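Local coordinates for protein hydrolase, haloacid dehalogenase-like family (Streptococcus pneumoniae, PDB 2FI1) that probably acts as a hydrolase of the haloacid dehalogenase-like family, its natural substrate not established, and binds a calcium ion in the crystal, at residues Y9-G14 / E92-Q97; T16-Y21 / E116-A121; T25-E30 / A75-H80; H176-T179 / N183-Q186. All blocks are in the same frame, centred on the assembly; numbering follows the deposited sequence.

Interactions 1, 2 and 4 belong to the Rossmann-like core. Interaction 3 lies among the helices of the cap. Interactions 1 and 2 share helix 13-17, and their centres are about 12 Å apart. L13 O and L18 N are 2.9 Å apart there, a probable hydrogen bond. The centres of interactions 1 and 4 are also about 12 Å apart. The D93-R185 salt bridge and packing of W11 on L184 tie them. Interaction 3 shares helix 20-34 with interaction 2, but the centres of interactions 1 and 3 are about 26 Å apart. Segment 9-14 carries D12 and G14 of the calcium site. The side chains of L18 and F178 each lie about 8 Å from that ion.

Interaction 1: Y9-G14 / E92-Q97; sequences YIWDLG and EDISNQ. With CA (calcium ion), chain B.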
loop_
_atom_site.group_PDB
_atom_site.type_symbol
_atom_site.label_atom_id
_atom_site.label_comp_id
_atom_site.label_asym_id
_atom_site.label_seq_id
_atom_site.Cartn_x
_atom_site.Cartn_y
_atom_site.Cartn_z
ATOM N N TYR A 9 -11.387 9.934 2.649
ATOM C CA TYR A 9 -10.147 9.269 2.985
ATOM C C TYR A 9 -9.492 8.852 1.677
ATOM O O TYR A 9 -10.071 8.075 0.923
ATOM C CB TYR A 9 -10.438 8.054 3.890
ATOM C CG TYR A 9 -11.008 8.477 5.225
ATOM C CD1 TYR A 9 -10.191 8.623 6.332
ATOM C CD2 TYR A 9 -12.354 8.802 5.364
ATOM C CE1 TYR A 9 -10.686 9.033 7.546
ATOM C CE2 TYR A 9 -12.860 9.232 6.581
ATOM C CZ TYR A 9 -12.017 9.340 7.665
ATOM O OH TYR A 9 -12.517 9.784 8.890
ATOM N N ILE A 10 -8.322 9.414 1.391
ATOM C CA ILE A 10 -7.596 9.091 0.179
ATOM C C ILE A 10 -6.423 8.205 0.577
ATOM O O ILE A 10 -5.473 8.664 1.217
ATOM C CB ILE A 10 -7.104 10.343 -0.560
ATOM C CG1 ILE A 10 -8.279 11.258 -0.924
ATOM C CG2 ILE A 10 -6.365 9.917 -1.832
ATOM C CD1 ILE A 10 -7.853 12.548 -1.605
ATOM N N TRP A 11 -6.501 6.947 0.173
ATOM C CA TRP A 11 -5.593 5.908 0.616
ATOM C C TRP A 11 -4.498 5.600 -0.385
ATOM O O TRP A 11 -4.640 5.816 -1.591
ATOM C CB TRP A 11 -6.364 4.610 0.848
ATOM C CG TRP A 11 -7.412 4.675 1.922
ATOM C CD1 TRP A 11 -8.743 4.913 1.755
ATOM C CD2 TRP A 11 -7.212 4.445 3.318
ATOM N NE1 TRP A 11 -9.383 4.860 2.960
ATOM C CE2 TRP A 11 -8.468 4.587 3.939
ATOM C CE3 TRP A 11 -6.095 4.147 4.105
ATOM C CZ2 TRP A 11 -8.648 4.419 5.314
ATOM C CZ3 TRP A 11 -6.276 3.994 5.479
ATOM C CH2 TRP A 11 -7.545 4.133 6.062
ATOM N N ASP A 12 -3.435 5.071 0.182
ATOM C CA ASP A 12 -2.310 4.447 -0.485
ATOM C C ASP A 12 -2.495 2.931 -0.320
ATOM O O ASP A 12 -3.029 2.484 0.689
ATOM C CB ASP A 12 -1.051 4.986 0.211
ATOM C CG ASP A 12 0.215 4.231 -0.099
ATOM O OD1 ASP A 12 0.565 4.067 -1.276
ATOM O OD2 ASP A 12 0.923 3.915 0.891
ATOM N N LEU A 13 -2.070 2.141 -1.303
ATOM C CA LEU A 13 -2.242 0.698 -1.254
ATOM C C LEU A 13 -1.044 0.046 -0.554
ATOM O O LEU A 13 -1.114 -0.277 0.614
ATOM C CB LEU A 13 -2.460 0.134 -2.663
ATOM C CG LEU A 13 -2.749 -1.371 -2.753
ATOM C CD1 LEU A 13 -4.021 -1.746 -1.988
ATOM C CD2 LEU A 13 -2.853 -1.787 -4.212
ATOM N N GLY A 14 0.071 -0.106 -1.260
ATOM C CA GLY A 14 1.232 -0.790 -0.700
ATOM C C GLY A 14 1.767 -0.077 0.521
ATOM O O GLY A 14 2.012 1.128 0.480
ATOM N N GLU A 92 -14.827 -0.356 7.083
ATOM C CA GLU A 92 -16.253 -0.474 7.406
ATOM C C GLU A 92 -16.713 0.546 8.443
ATOM O O GLU A 92 -17.755 1.177 8.273
ATOM C CB GLU A 92 -16.576 -1.883 7.880
ATOM C CG GLU A 92 -18.070 -2.160 8.076
ATOM C CD GLU A 92 -18.911 -1.936 6.824
ATOM O OE1 GLU A 92 -18.379 -1.958 5.689
ATOM O OE2 GLU A 92 -20.133 -1.722 6.969
ATOM N N ASP A 93 -15.926 0.734 9.506
ATOM C CA ASP A 93 -16.315 1.695 10.523
ATOM C C ASP A 93 -16.438 3.095 9.926
ATOM O O ASP A 93 -17.325 3.858 10.272
ATOM C CB ASP A 93 -15.319 1.708 11.689
ATOM C CG ASP A 93 -15.428 0.494 12.586
ATOM O OD1 ASP A 93 -16.505 -0.146 12.632
ATOM O OD2 ASP A 93 -14.442 0.170 13.277
ATOM N N ILE A 94 -15.526 3.456 9.026
ATOM C CA ILE A 94 -15.590 4.754 8.366
ATOM C C ILE A 94 -16.801 4.864 7.433
ATOM O O ILE A 94 -17.514 5.881 7.429
ATOM C CB ILE A 94 -14.267 5.037 7.594
ATOM C CG1 ILE A 94 -13.132 5.319 8.588
ATOM C CG2 ILE A 94 -14.424 6.184 6.621
ATOM C CD1 ILE A 94 -11.748 5.296 7.953
ATOM N N SER A 95 -17.020 3.834 6.624
ATOM C CA SER A 95 -18.155 3.839 5.707
ATOM C C SER A 95 -19.486 3.894 6.459
ATOM O O SER A 95 -20.439 4.507 5.987
ATOM C CB SER A 95 -18.104 2.623 4.791
ATOM O OG SER A 95 -16.978 2.719 3.928
ATOM N N ASN A 96 -19.529 3.275 7.639
ATOM C CA ASN A 96 -20.735 3.331 8.471
ATOM C C ASN A 96 -21.073 4.726 8.967
ATOM O O ASN A 96 -22.228 4.990 9.313
ATOM C CB ASN A 96 -20.608 2.386 9.660
ATOM C CG ASN A 96 -20.904 0.967 9.294
ATOM O OD1 ASN A 96 -21.492 0.699 8.243
ATOM N ND2 ASN A 96 -20.519 0.040 10.159
ATOM N N GLN A 97 -20.097 5.626 9.003
ATOM C CA GLN A 97 -20.347 7.032 9.351
ATOM C C GLN A 97 -20.536 7.929 8.134
ATOM O O GLN A 97 -20.491 9.152 8.250
ATOM C CB GLN A 97 -19.209 7.565 10.215
ATOM C CG GLN A 97 -19.101 6.865 11.553
ATOM C CD GLN A 97 -20.368 6.988 12.368
ATOM O OE1 GLN A 97 -20.966 8.070 12.445
ATOM N NE2 GLN A 97 -20.792 5.885 12.969
HETATM CA CA CA B . 2.907 3.134 -0.170
HETATM O O HOH W 1 4.982 1.993 0.205
HETATM O O HOH W 2 3.643 5.295 -0.846
HETATM O O HOH W 3 2.934 2.418 -2.384
#
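The first torsions of Y9 and I94 turn their side chains to each other. In Y9, CG stands anti to the carbonyl carbon (chi1 -65°). In I94, CG1 takes the same position (chi1 -71°), and CG2 lies anti to the backbone N. Both branches of I94 reach the Y9 ring. I94 CD1 sits over the centre of one face, 3.9 Å from the Y9 ring centroid and 11° off the ring normal, a CH-pi contact. CG2 lies on the same side of the ring plane, near the CD2-CE2 side, with I94 CG2 3.4 Å from Y9 CE2. The same CD1 also meets the indole of W11 at its edge, I94 CD1 4.2 Å from W11 CZ2. The indole NE1 is hydrogen-bonded to H101 ND1. All three touching residues are buried. Past the strand, segment 9-14 turns to the calcium ion. D12 binds calcium with both carboxylate oxygens, OD2 at 2.4 Å and OD1 longer at 2.8 Å. G14 O binds calcium at 2.3 Å. Three waters and D160 complete the site. One aspartate and a backbone carbonyl two residues on match the first sequence motif of the haloacid dehalogenase family, which usually holds magnesium. Strand 8-11 is the central strand of the parallel sheet, between strands 100-104 and 155-159. Helix 87-96 packs against it through I94, which also touches H101 of strand 100-104.

Interaction 2: T16-Y21 / E116-A121; sequences TLLDNY and EKTSIA
T118 is the first residue of 116-121 to touch 16-21. It follows the end of helix 110-117. Its methyl CG2 faces L18, with T118 CG2 at 4.5 Å from L18 CD1. Its hydroxyl does not serve this contact: OG1 is hydrogen-bonded to I114 O, one turn back. In L18, CG lies anti to the backbone N (chi1 -179°), and a turn at chi2 (73°) points CD1 at T118. S119 comes next and has a positive phi of 56°. It forms the Schellman motif that closes the helix, and S119 N bonds to E116 O at 3.1 Å. This turn redirects the chain and is followed by I120, whose side chain sets out toward 16-21. I120 CD1 then meets L17 CD1 at 4.3 Å, a methyl-to-methyl contact. Around these pairs, W11 packs on L17, P81 lies against both L18 and T118, and L115 touches I120. The join links the turn after the first sequence motif, where the chain passes into helix 20-34, with the C-terminal end of helix 110-117. The segments meet through a small apolar patch. Methyl contacts this long are loose van der Waals packing, which does not depend on exact orientation.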
loop_
_atom_site.group_PDB
_atom_site.type_symbol
_atom_site.label_atom_id
_atom_site.label_comp_id
_atom_site.label_asym_id
_atom_site.label_seq_id
_atom_site.Cartn_x
_atom_site.Cartn_y
_atom_site.Cartn_z
ATOM N N THR A 16 0.259 0.551 3.318
ATOM C CA THR A 16 -0.784 1.219 4.095
ATOM C C THR A 16 -1.980 0.276 4.247
ATOM O O THR A 16 -2.298 -0.148 5.352
ATOM C CB THR A 16 -1.170 2.553 3.439
ATOM O OG1 THR A 16 -0.019 3.418 3.435
ATOM C CG2 THR A 16 -2.285 3.223 4.180
ATOM N N LEU A 17 -2.635 -0.069 3.143
ATOM C CA LEU A 17 -3.713 -1.069 3.184
ATOM C C LEU A 17 -3.194 -2.479 2.926
ATOM O O LEU A 17 -3.618 -3.431 3.573
ATOM C CB LEU A 17 -4.787 -0.724 2.162
ATOM C CG LEU A 17 -5.516 0.594 2.404
ATOM C CD1 LEU A 17 -6.496 0.800 1.294
ATOM C CD2 LEU A 17 -6.218 0.610 3.753
ATOM N N LEU A 18 -2.285 -2.592 1.961
ATOM C CA LEU A 18 -1.735 -3.880 1.531
ATOM C C LEU A 18 -0.351 -4.077 2.129
ATOM O O LEU A 18 0.524 -3.228 1.951
ATOM C CB LEU A 18 -1.640 -3.913 0.011
ATOM C CG LEU A 18 -1.103 -5.202 -0.612
ATOM C CD1 LEU A 18 -2.138 -6.305 -0.516
ATOM C CD2 LEU A 18 -0.694 -4.934 -2.043
ATOM N N ASP A 19 -0.166 -5.191 2.842
ATOM C CA ASP A 19 1.140 -5.549 3.390
ATOM C C ASP A 19 1.924 -6.297 2.303
ATOM O O ASP A 19 2.138 -7.511 2.376
ATOM C CB ASP A 19 0.955 -6.390 4.653
ATOM C CG ASP A 19 2.229 -6.532 5.473
ATOM O OD1 ASP A 19 3.304 -6.110 4.998
ATOM O OD2 ASP A 19 2.130 -7.073 6.597
ATOM N N ASN A 20 2.349 -5.560 1.281
ATOM C CA ASN A 20 3.094 -6.176 0.190
ATOM C C ASN A 20 4.434 -6.725 0.662
ATOM O O ASN A 20 4.935 -7.697 0.088
ATOM C CB ASN A 20 3.306 -5.202 -0.969
ATOM C CG ASN A 20 4.010 -3.946 -0.546
ATOM O OD1 ASN A 20 3.389 -3.040 0.018
ATOM N ND2 ASN A 20 5.316 -3.862 -0.816
ATOM N N TYR A 21 5.033 -6.131 1.688
ATOM C CA TYR A 21 6.319 -6.656 2.144
ATOM C C TYR A 21 6.165 -8.013 2.804
ATOM O O TYR A 21 7.119 -8.787 2.829
ATOM C CB TYR A 21 7.074 -5.639 3.010
ATOM C CG TYR A 21 7.527 -4.451 2.189
ATOM C CD1 TYR A 21 8.449 -4.608 1.156
ATOM C CD2 TYR A 21 7.020 -3.184 2.421
ATOM C CE1 TYR A 21 8.847 -3.523 0.380
ATOM C CE2 TYR A 21 7.417 -2.095 1.652
ATOM C CZ TYR A 21 8.323 -2.280 0.636
ATOM O OH TYR A 21 8.729 -1.205 -0.124
ATOM N N GLU A 116 -9.884 -6.775 -5.581
ATOM C CA GLU A 116 -10.848 -7.870 -5.677
ATOM C C GLU A 116 -10.415 -9.071 -4.833
ATOM O O GLU A 116 -11.207 -9.633 -4.067
ATOM C CB GLU A 116 -11.019 -8.307 -7.136
ATOM C CG GLU A 116 -11.716 -7.301 -8.024
ATOM C CD GLU A 116 -13.146 -7.006 -7.615
ATOM O OE1 GLU A 116 -13.783 -7.863 -6.962
ATOM O OE2 GLU A 116 -13.640 -5.915 -7.971
ATOM N N LYS A 117 -9.158 -9.478 -4.964
ATOM C CA LYS A 117 -8.666 -10.640 -4.240
ATOM C C LYS A 117 -8.722 -10.446 -2.729
ATOM O O LYS A 117 -8.912 -11.414 -1.990
ATOM C CB LYS A 117 -7.233 -10.971 -4.660
ATOM C CG LYS A 117 -7.123 -11.598 -6.032
ATOM C CD LYS A 117 -5.697 -12.040 -6.306
ATOM C CE LYS A 117 -5.057 -11.235 -7.401
ATOM N NZ LYS A 117 -5.605 -11.674 -8.715
ATOM N N THR A 118 -8.552 -9.208 -2.269
ATOM C CA THR A 118 -8.601 -8.893 -0.837
ATOM C C THR A 118 -9.982 -8.424 -0.367
ATOM O O THR A 118 -10.152 -8.065 0.805
ATOM C CB THR A 118 -7.555 -7.826 -0.469
ATOM O OG1 THR A 118 -7.794 -6.642 -1.227
ATOM C CG2 THR A 118 -6.146 -8.329 -0.741
ATOM N N SER A 119 -10.955 -8.438 -1.272
ATOM C CA SER A 119 -12.347 -8.108 -0.952
ATOM C C SER A 119 -12.510 -6.725 -0.327
ATOM O O SER A 119 -13.340 -6.535 0.565
ATOM C CB SER A 119 -12.961 -9.191 -0.054
ATOM O OG SER A 119 -12.894 -10.445 -0.709
ATOM N N ILE A 120 -11.746 -5.751 -0.803
ATOM C CA ILE A 120 -11.991 -4.361 -0.405
ATOM C C ILE A 120 -12.366 -3.433 -1.569
ATOM O O ILE A 120 -12.561 -2.244 -1.367
ATOM C CB ILE A 120 -10.828 -3.770 0.425
ATOM C CG1 ILE A 120 -9.517 -3.767 -0.368
ATOM C CG2 ILE A 120 -10.689 -4.537 1.738
ATOM C CD1 ILE A 120 -8.409 -2.970 0.301
ATOM N N ALA A 121 -12.538 -3.978 -2.773
ATOM C CA ALA A 121 -12.917 -3.157 -3.924
ATOM C C ALA A 121 -14.202 -2.372 -3.660
ATOM O O ALA A 121 -14.347 -1.218 -4.088
ATOM C CB ALA A 121 -13.075 -4.017 -5.170
#

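Interaction 3: T25-E30 / A75-H80; sequences TAAFVE and ARELEH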
loop_
_atom_site.group_PDB
_atom_site.type_symbol
_atom_site.label_atom_id
_atom_site.label_comp_id
_atom_site.label_asym_id
_atom_site.label_seq_id
_atom_site.Cartn_x
_atom_site.Cartn_y
_atom_site.Cartn_z
ATOM N N THR A 25 8.334 -10.993 1.501
ATOM C CA THR A 25 9.207 -11.662 2.472
ATOM C C THR A 25 8.997 -13.172 2.441
ATOM O O THR A 25 9.961 -13.941 2.428
ATOM C CB THR A 25 8.986 -11.115 3.892
ATOM O OG1 THR A 25 9.400 -9.743 3.935
ATOM C CG2 THR A 25 9.770 -11.908 4.934
ATOM N N ALA A 26 7.748 -13.604 2.415
ATOM C CA ALA A 26 7.464 -15.028 2.352
ATOM C C ALA A 26 8.130 -15.641 1.130
ATOM O O ALA A 26 8.796 -16.677 1.231
ATOM C CB ALA A 26 5.957 -15.268 2.337
ATOM N N ALA A 27 7.985 -14.990 -0.019
ATOM C CA ALA A 27 8.609 -15.470 -1.261
ATOM C C ALA A 27 10.142 -15.437 -1.194
ATOM O O ALA A 27 10.809 -16.343 -1.684
ATOM C CB ALA A 27 8.132 -14.664 -2.433
ATOM N N PHE A 28 10.708 -14.403 -0.581
ATOM C CA PHE A 28 12.158 -14.250 -0.512
ATOM C C PHE A 28 12.768 -15.327 0.393
ATOM O O PHE A 28 13.773 -15.957 0.051
ATOM C CB PHE A 28 12.479 -12.847 -0.001
ATOM C CG PHE A 28 13.894 -12.400 -0.251
ATOM C CD1 PHE A 28 14.182 -11.544 -1.303
ATOM C CD2 PHE A 28 14.930 -12.804 0.585
ATOM C CE1 PHE A 28 15.482 -11.100 -1.523
ATOM C CE2 PHE A 28 16.224 -12.372 0.368
ATOM C CZ PHE A 28 16.506 -11.521 -0.688
ATOM N N VAL A 29 12.143 -15.554 1.541
ATOM C CA VAL A 29 12.599 -16.584 2.479
ATOM C C VAL A 29 12.502 -17.969 1.829
ATOM O O VAL A 29 13.437 -18.773 1.927
ATOM C CB VAL A 29 11.780 -16.516 3.792
ATOM C CG1 VAL A 29 12.018 -17.748 4.670
ATOM C CG2 VAL A 29 12.110 -15.241 4.567
ATOM N N GLU A 30 11.401 -18.258 1.145
ATOM C CA GLU A 30 11.266 -19.570 0.520
ATOM C C GLU A 30 12.267 -19.754 -0.621
ATOM O O GLU A 30 12.793 -20.857 -0.824
ATOM C CB GLU A 30 9.820 -19.847 0.095
ATOM C CG GLU A 30 9.293 -19.086 -1.075
ATOM C CD GLU A 30 7.846 -19.470 -1.400
ATOM O OE1 GLU A 30 7.371 -20.523 -0.909
ATOM O OE2 GLU A 30 7.175 -18.715 -2.124
ATOM N N ALA A 75 4.931 -13.738 -7.247
ATOM C CA ALA A 75 3.673 -13.752 -7.991
ATOM C C ALA A 75 2.717 -14.793 -7.419
ATOM O O ALA A 75 1.517 -14.538 -7.286
ATOM C CB ALA A 75 3.925 -14.017 -9.458
ATOM N N ARG A 76 3.248 -15.959 -7.065
ATOM C CA ARG A 76 2.437 -16.995 -6.425
ATOM C C ARG A 76 1.854 -16.545 -5.087
ATOM O O ARG A 76 0.679 -16.764 -4.809
ATOM C CB ARG A 76 3.245 -18.266 -6.220
ATOM C CG ARG A 76 2.414 -19.438 -5.730
ATOM C CD ARG A 76 3.128 -20.762 -5.919
ATOM N NE ARG A 76 3.520 -20.975 -7.313
ATOM C CZ ARG A 76 4.744 -20.798 -7.813
ATOM N NH1 ARG A 76 5.755 -20.400 -7.046
ATOM N NH2 ARG A 76 4.962 -21.022 -9.106
ATOM N N GLU A 77 2.672 -15.914 -4.252
ATOM C CA GLU A 77 2.171 -15.368 -2.993
ATOM C C GLU A 77 1.049 -14.362 -3.220
ATOM O O GLU A 77 0.073 -14.333 -2.457
ATOM C CB GLU A 77 3.303 -14.691 -2.215
ATOM C CG GLU A 77 4.155 -15.653 -1.432
ATOM C CD GLU A 77 3.408 -16.234 -0.238
ATOM O OE1 GLU A 77 2.689 -15.487 0.466
ATOM O OE2 GLU A 77 3.544 -17.435 -0.010
ATOM N N LEU A 78 1.188 -13.543 -4.260
ATOM C CA LEU A 78 0.208 -12.497 -4.559
ATOM C C LEU A 78 -1.090 -13.039 -5.160
ATOM O O LEU A 78 -2.025 -12.274 -5.387
ATOM C CB LEU A 78 0.812 -11.434 -5.472
ATOM C CG LEU A 78 1.742 -10.445 -4.766
ATOM C CD1 LEU A 78 2.545 -9.666 -5.776
ATOM C CD2 LEU A 78 0.949 -9.520 -3.856
ATOM N N GLU A 79 -1.163 -14.347 -5.404
ATOM C CA GLU A 79 -2.471 -14.956 -5.668
ATOM C C GLU A 79 -3.381 -14.804 -4.446
ATOM O O GLU A 79 -4.607 -14.826 -4.572
ATOM C CB GLU A 79 -2.329 -16.433 -6.038
ATOM C CG GLU A 79 -1.602 -16.660 -7.351
ATOM C CD GLU A 79 -1.264 -18.121 -7.596
ATOM O OE1 GLU A 79 -1.831 -19.003 -6.914
ATOM O OE2 GLU A 79 -0.421 -18.377 -8.479
ATOM N N HIS A 80 -2.778 -14.649 -3.266
ATOM C CA HIS A 80 -3.511 -14.392 -2.036
ATOM C C HIS A 80 -2.835 -13.249 -1.286
ATOM O O HIS A 80 -2.107 -13.473 -0.316
ATOM C CB HIS A 80 -3.556 -15.652 -1.174
ATOM C CG HIS A 80 -4.238 -16.800 -1.839
ATOM N ND1 HIS A 80 -5.609 -16.948 -1.851
ATOM C CD2 HIS A 80 -3.741 -17.836 -2.551
ATOM C CE1 HIS A 80 -5.923 -18.042 -2.524
ATOM N NE2 HIS A 80 -4.809 -18.596 -2.964
#
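A27 and E77 mark the closest backbone approach, their CA atoms 6.7 Å apart. Segment 25-30 is helical throughout and lies within helix 20-34. Segment 75-80 holds the last turn of helix 66-77, which then leaves through a type I beta turn from E77 to H80. The small side chains of A26 and A27 probably let the backbones come this near. E77 reaches across to both alanines. Its CG stands anti to its own carbonyl carbon (chi1 -82°), and the chain bends at chi2 (-71°). The bend turns the flat face of the carboxylate to the A26 methyl. That methyl sits over the face, A26 CB 3.7 Å from E77 CD, with E77 OE1 and OE2 at similar range (3.8 and 4.0 Å). The aliphatic part of E77 serves A27, with E77 CG at 4.2 Å from A27 CB. E30 approaches from one turn further on. E30 OE2 is 4.4 Å from E77 OE2, a pair of like charges that probably disfavours closer approach. F28 of the same helix, which does not touch 75-80, meets the rings of F66 and Y70 edge-to-face. This is plain helix-to-helix packing where helix 66-77 ends and the chain turns back toward the core. An insert of this kind, following the first sequence motif and made of helices alone, is typical of the C1-type cap of haloacid dehalogenase-like enzymes.

Interaction 4: H176-T179 / N183-Q186; sequences HLFT and NLRQ
The contact joins an outer strand of the parallel sheet to the helix that follows it, the final strand-to-helix unit of the Rossmann-like core. H176 and L184 form its centre. L184 CD1 sits over the middle of one face of the imidazole, 3.8 Å from the centroid of the H176 ring and 12° off the normal, a CH-pi contact. H176 turns its ring there by carrying CG on the far side from its backbone N (chi1 179°). L184 CB also comes within 4.0 Å of H176 NE2. The other methyl of L184 faces F178: L184 CD2 lies at the ring edge, 4.5 Å from F178 CD1. N183 works on the more exposed side. N183 ND2 meets the edge of the imidazole, 4.0 Å from H176 CE1, with ring and amide planes 38° apart. A water draws the polar groups together. It donates to L177 O at 2.7 Å, bonds to T179 OG1 at 2.7 Å, and accepts a weak bond from N183 ND2. It thus links the chain at the end of the strand to the first part of the helix. Strand 174-177 runs beside strand 155-159, where H176 has backbone bonds to V157 and G159. Helix 181-188 lies over this edge of the sheet and meets helix 87-96, with L184 on L90.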
loop_
_atom_site.group_PDB
_atom_site.type_symbol
_atom_site.label_atom_id
_atom_site.label_comp_id
_atom_site.label_asym_id
_atom_site.label_seq_id
_atom_site.Cartn_x
_atom_site.Cartn_y
_atom_site.Cartn_z
ATOM N N HIS A 176 -1.856 11.778 7.129
ATOM C CA HIS A 176 -1.458 10.861 8.173
ATOM C C HIS A 176 -0.369 9.952 7.632
ATOM O O HIS A 176 -0.555 9.283 6.629
ATOM C CB HIS A 176 -2.645 10.017 8.643
ATOM C CG HIS A 176 -2.290 9.039 9.717
ATOM N ND1 HIS A 176 -2.176 9.406 11.039
ATOM C CD2 HIS A 176 -1.973 7.723 9.662
ATOM C CE1 HIS A 176 -1.827 8.350 11.755
ATOM N NE2 HIS A 176 -1.694 7.316 10.943
ATOM N N LEU A 177 0.782 9.960 8.299
ATOM C CA LEU A 177 1.885 9.087 7.959
ATOM C C LEU A 177 1.638 7.741 8.619
ATOM O O LEU A 177 1.820 7.572 9.828
ATOM C CB LEU A 177 3.201 9.703 8.434
ATOM C CG LEU A 177 4.484 8.934 8.128
ATOM C CD1 LEU A 177 4.718 8.862 6.652
ATOM C CD2 LEU A 177 5.649 9.623 8.841
ATOM N N PHE A 178 1.188 6.788 7.813
ATOM C CA PHE A 178 0.727 5.510 8.329
ATOM C C PHE A 178 1.839 4.666 8.912
ATOM O O PHE A 178 2.859 4.444 8.252
ATOM C CB PHE A 178 0.083 4.719 7.194
ATOM C CG PHE A 178 -0.446 3.386 7.623
ATOM C CD1 PHE A 178 -1.697 3.290 8.211
ATOM C CD2 PHE A 178 0.316 2.239 7.472
ATOM C CE1 PHE A 178 -2.181 2.059 8.612
ATOM C CE2 PHE A 178 -0.168 1.014 7.876
ATOM C CZ PHE A 178 -1.411 0.934 8.441
ATOM N N THR A 179 1.617 4.182 10.132
ATOM C CA THR A 179 2.490 3.190 10.744
ATOM C C THR A 179 1.741 1.915 11.139
ATOM O O THR A 179 2.278 0.822 11.017
ATOM C CB THR A 179 3.242 3.761 11.950
ATOM O OG1 THR A 179 2.315 4.337 12.877
ATOM C CG2 THR A 179 4.228 4.839 11.504
ATOM N N ASN A 183 -2.858 2.585 15.349
ATOM C CA ASN A 183 -2.505 3.976 15.576
ATOM C C ASN A 183 -3.395 4.949 14.815
ATOM O O ASN A 183 -3.724 6.020 15.323
ATOM C CB ASN A 183 -1.050 4.243 15.229
ATOM C CG ASN A 183 -0.602 5.593 15.706
ATOM O OD1 ASN A 183 -0.700 5.908 16.897
ATOM N ND2 ASN A 183 -0.135 6.419 14.779
ATOM N N LEU A 184 -3.775 4.592 13.589
ATOM C CA LEU A 184 -4.698 5.420 12.830
ATOM C C LEU A 184 -6.056 5.483 13.534
ATOM O O LEU A 184 -6.648 6.548 13.645
ATOM C CB LEU A 184 -4.838 4.891 11.405
ATOM C CG LEU A 184 -5.806 5.652 10.490
ATOM C CD1 LEU A 184 -5.526 7.125 10.472
ATOM C CD2 LEU A 184 -5.722 5.074 9.092
ATOM N N ARG A 185 -6.530 4.344 14.035
ATOM C CA ARG A 185 -7.762 4.344 14.842
ATOM C C ARG A 185 -7.643 5.277 16.037
ATOM O O ARG A 185 -8.578 6.006 16.347
ATOM C CB ARG A 185 -8.081 2.942 15.346
ATOM C CG ARG A 185 -8.655 2.019 14.299
ATOM C CD ARG A 185 -9.071 0.697 14.916
ATOM N NE ARG A 185 -9.830 -0.139 13.987
ATOM C CZ ARG A 185 -11.123 0.011 13.711
ATOM N NH1 ARG A 185 -11.828 1.001 14.230
ATOM N NH2 ARG A 185 -11.693 -0.830 12.866
ATOM N N GLN A 186 -6.498 5.248 16.719
ATOM C CA GLN A 186 -6.298 6.101 17.898
ATOM C C GLN A 186 -6.384 7.581 17.536
ATOM O O GLN A 186 -6.983 8.369 18.266
ATOM C CB GLN A 186 -4.961 5.765 18.574
ATOM C CG GLN A 186 -4.600 6.598 19.810
ATOM C CD GLN A 186 -5.489 6.334 21.017
ATOM O OE1 GLN A 186 -6.233 7.224 21.452
ATOM N NE2 GLN A 186 -5.391 5.133 21.592
HETATM O O HOH W 4 1.519 6.881 12.405
#